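PDB 5Y6G: flagellar brake protein YcgR from Escherichia coli K-12, which acts as a flagellar brake, slowing the motor and lowering motility when its PilZ domain binds cyclic di-GMP. Local coordinates for residues 60-65 against 74-79. Sequence-based numbering, arbitrary orientation.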
ATOM      1  N   ALA A  60      -5.602   2.240  12.855  1.00 31.31           N
ATOM      2  CA  ALA A  60      -4.656   3.037  13.622  1.00 41.30           C
ATOM      3  C   ALA A  60      -3.248   2.489  13.436  1.00 34.20           C
ATOM      4  O   ALA A  60      -2.990   1.315  13.722  1.00 44.74           O
ATOM      5  CB  ALA A  60      -5.023   3.043  15.106  1.00 34.16           C
ATOM      6  N   GLN A  61      -2.345   3.337  12.948  1.00 40.46           N
ATOM      7  CA  GLN A  61      -0.920   3.028  12.867  1.00 43.88           C
ATOM      8  C   GLN A  61      -0.670   1.717  12.121  1.00 41.96           C
ATOM      9  O   GLN A  61      -0.162   0.737  12.671  1.00 37.75           O
ATOM     10  CB  GLN A  61      -0.297   2.992  14.265  1.00 45.85           C
ATOM     11  CG  GLN A  61      -0.469   4.282  15.052  1.00 42.37           C
ATOM     12  CD  GLN A  61       0.147   5.485  14.357  1.00 56.29           C
ATOM     13  OE1 GLN A  61       1.368   5.649  14.338  1.00 69.29           O
ATOM     14  NE2 GLN A  61      -0.698   6.336  13.785  1.00 54.41           N
ATOM     15  N   ILE A  62      -1.038   1.715  10.841  1.00 41.62           N
ATOM     16  CA  ILE A  62      -0.661   0.608   9.975  1.00 32.57           C
ATOM     17  C   ILE A  62       0.854   0.583   9.856  1.00 32.25           C
ATOM     18  O   ILE A  62       1.490   1.611   9.591  1.00 30.06           O
ATOM     19  CB  ILE A  62      -1.333   0.744   8.601  1.00 34.10           C
ATOM     20  CG1 ILE A  62      -2.856   0.762   8.754  1.00 23.91           C
ATOM     21  CG2 ILE A  62      -0.893  -0.386   7.678  1.00 26.13           C
ATOM     22  CD1 ILE A  62      -3.594   0.989   7.454  1.00 24.06           C
ATOM     23  N   GLU A  63       1.446  -0.585  10.075  1.00 28.66           N
ATOM     24  CA  GLU A  63       2.896  -0.728  10.020  1.00 33.70           C
ATOM     25  C   GLU A  63       3.307  -0.937   8.567  1.00 30.90           C
ATOM     26  O   GLU A  63       3.011  -1.979   7.973  1.00 37.72           O
ATOM     27  CB  GLU A  63       3.374  -1.879  10.898  1.00 30.02           C
ATOM     28  CG  GLU A  63       4.884  -1.916  11.041  1.00 42.88           C
ATOM     29  CD  GLU A  63       5.351  -2.911  12.081  1.00 47.21           C
ATOM     30  OE1 GLU A  63       5.823  -4.001  11.693  1.00 46.68           O
ATOM     31  OE2 GLU A  63       5.242  -2.604  13.286  1.00 33.33           O
ATOM     32  N   VAL A  64       3.974   0.059   7.996  1.00 27.76           N
ATOM     33  CA  VAL A  64       4.517  -0.017   6.646  1.00 32.18           C
ATOM     34  C   VAL A  64       6.019  -0.221   6.768  1.00 33.55           C
ATOM     35  O   VAL A  64       6.751   0.697   7.153  1.00 44.56           O
ATOM     36  CB  VAL A  64       4.197   1.242   5.832  1.00 33.81           C
ATOM     37  CG1 VAL A  64       4.762   1.114   4.421  1.00 26.55           C
ATOM     38  CG2 VAL A  64       2.700   1.485   5.803  1.00 31.82           C
ATOM     39  N   ASN A  65       6.484  -1.420   6.433  1.00 35.64           N
ATOM     40  CA  ASN A  65       7.890  -1.790   6.572  1.00 36.47           C
ATOM     41  C   ASN A  65       8.586  -1.535   5.238  1.00 43.82           C
ATOM     42  O   ASN A  65       8.487  -2.341   4.310  1.00 41.14           O
ATOM     43  CB  ASN A  65       8.015  -3.247   7.007  1.00 29.62           C
ATOM     44  CG  ASN A  65       9.416  -3.603   7.463  1.00 36.22           C
ATOM     45  OD1 ASN A  65      10.404  -3.146   6.888  1.00 39.60           O
ATOM     46  ND2 ASN A  65       9.509  -4.423   8.503  1.00 30.89           N
ATOM     47  N   PHE A  74       1.026   4.518  10.067  1.00 41.76           N
ATOM     48  CA  PHE A  74       0.106   5.545   9.600  1.00 40.45           C
ATOM     49  C   PHE A  74      -1.329   5.154   9.913  1.00 35.69           C
ATOM     50  O   PHE A  74      -1.706   3.985   9.795  1.00 36.48           O
ATOM     51  CB  PHE A  74       0.237   5.772   8.088  1.00 41.21           C
ATOM     52  CG  PHE A  74       1.599   6.217   7.654  1.00 47.95           C
ATOM     53  CD1 PHE A  74       2.399   5.390   6.885  1.00 40.38           C
ATOM     54  CD2 PHE A  74       2.079   7.464   8.014  1.00 51.66           C
ATOM     55  CE1 PHE A  74       3.652   5.797   6.480  1.00 42.31           C
ATOM     56  CE2 PHE A  74       3.333   7.878   7.614  1.00 48.59           C
ATOM     57  CZ  PHE A  74       4.120   7.044   6.846  1.00 44.67           C
ATOM     58  N   ASP A  75      -2.127   6.139  10.312  1.00 33.54           N
ATOM     59  CA  ASP A  75      -3.564   5.946  10.354  1.00 31.39           C
ATOM     60  C   ASP A  75      -4.129   6.069   8.944  1.00 33.00           C
ATOM     61  O   ASP A  75      -3.633   6.843   8.118  1.00 35.98           O
ATOM     62  CB  ASP A  75      -4.229   6.962  11.287  1.00 32.06           C
ATOM     63  CG  ASP A  75      -3.630   6.954  12.681  1.00 40.23           C
ATOM     64  OD1 ASP A  75      -3.500   8.043  13.282  1.00 47.87           O
ATOM     65  OD2 ASP A  75      -3.273   5.860  13.167  1.00 48.62           O
ATOM     66  N   ALA A  76      -5.163   5.282   8.663  1.00 25.93           N
ATOM     67  CA  ALA A  76      -5.758   5.297   7.335  1.00 22.95           C
ATOM     68  C   ALA A  76      -7.176   4.755   7.406  1.00 30.26           C
ATOM     69  O   ALA A  76      -7.532   4.011   8.322  1.00 32.10           O
ATOM     70  CB  ALA A  76      -4.924   4.484   6.337  1.00 25.27           C
ATOM     71  N   GLN A  77      -7.978   5.144   6.420  1.00 31.44           N
ATOM     72  CA  GLN A  77      -9.324   4.623   6.233  1.00 26.92           C
ATOM     73  C   GLN A  77      -9.363   3.814   4.947  1.00 27.05           C
ATOM     74  O   GLN A  77      -8.943   4.298   3.891  1.00 31.05           O
ATOM     75  CB  GLN A  77     -10.357   5.752   6.175  1.00 29.98           C
ATOM     76  CG  GLN A  77     -11.763   5.276   5.819  1.00 36.57           C
ATOM     77  CD  GLN A  77     -12.807   6.368   5.968  1.00 52.91           C
ATOM     78  OE1 GLN A  77     -13.552   6.395   6.945  1.00 62.88           O
ATOM     79  NE2 GLN A  77     -12.869   7.271   4.995  1.00 48.50           N
ATOM     80  N   LEU A  78      -9.862   2.586   5.039  1.00 26.90           N
ATOM     81  CA  LEU A  78     -10.056   1.758   3.855  1.00 28.60           C
ATOM     82  C   LEU A  78     -11.199   2.330   3.026  1.00 41.79           C
ATOM     83  O   LEU A  78     -12.362   2.277   3.437  1.00 39.97           O
ATOM     84  CB  LEU A  78     -10.339   0.317   4.263  1.00 24.00           C
ATOM     85  CG  LEU A  78     -10.618  -0.629   3.096  1.00 34.81           C
ATOM     86  CD1 LEU A  78      -9.466  -0.600   2.106  1.00 28.09           C
ATOM     87  CD2 LEU A  78     -10.857  -2.039   3.607  1.00 24.14           C
ATOM     88  N   ILE A  79     -10.872   2.876   1.857  1.00 35.77           N
ATOM     89  CA  ILE A  79     -11.869   3.541   1.025  1.00 38.47           C
ATOM     90  C   ILE A  79     -12.531   2.592   0.028  1.00 33.77           C
ATOM     91  O   ILE A  79     -13.729   2.723  -0.243  1.00 42.66           O
ATOM     92  CB  ILE A  79     -11.237   4.738   0.292  1.00 37.05           C
ATOM     93  CG1 ILE A  79     -10.796   5.804   1.294  1.00 42.82           C
ATOM     94  CG2 ILE A  79     -12.213   5.328  -0.709  1.00 47.42           C
ATOM     95  CD1 ILE A  79     -11.921   6.311   2.168  1.00 35.89           C
TER
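A G1 beta bulge interrupts the antiparallel hairpin of strands 58-65 and 71-87 in the PilZ domain, where Gln61 and Ile62 both face Phe74. Within the bulge, Ile62 and Phe74 form an antiparallel hydrogen-bonded pair: Ile62 N donates to Phe74 O at 2.6 Å, and Phe74 N returns a bond to Ile62 O at 3.0 Å. Gln61 takes the left-handed conformation (phi 54°) of the first bulge position, where glycine is commonest; its N-H lies near Phe74 O but is badly angled for it and bonds to Asp75 instead. Asp75 OD2 thus accepts two bonds, from Gln61 N at 2.7 Å, nearly along the C-O axis, and from Gln61 NE2, also 2.7 Å away but standing above the carboxylate plane. The glutamine chain is long enough to fold back for this, bending at chi2 (-59°) and setting its amide 71° from the carboxylate. Without the carboxylate, as with an alanine at Asp75, the bulge N-H and the Gln61 amide would probably lose their common acceptor, and Asn105, which holds Asp75 OD1, its partner. Apolar residues suit the buried side: Ile62 CD1 lies 3.9 Å from Ala76 CB, the small alanine letting the two side chains touch, and Val64 CG2 meets the edge of the Phe74 ring at CD1, 4.1 Å away. Further along strand 71-87, Ile79 touches both bound cyclic di-GMP molecules. Strand 18-22 flanks Ile62 and Val64 through Thr21 and Cys19. The Phe74 ring meets Phe103 of strand 93-104 and packs against Val110, Leu114 and Ile117 of helix 108-129, joining hairpin to helix.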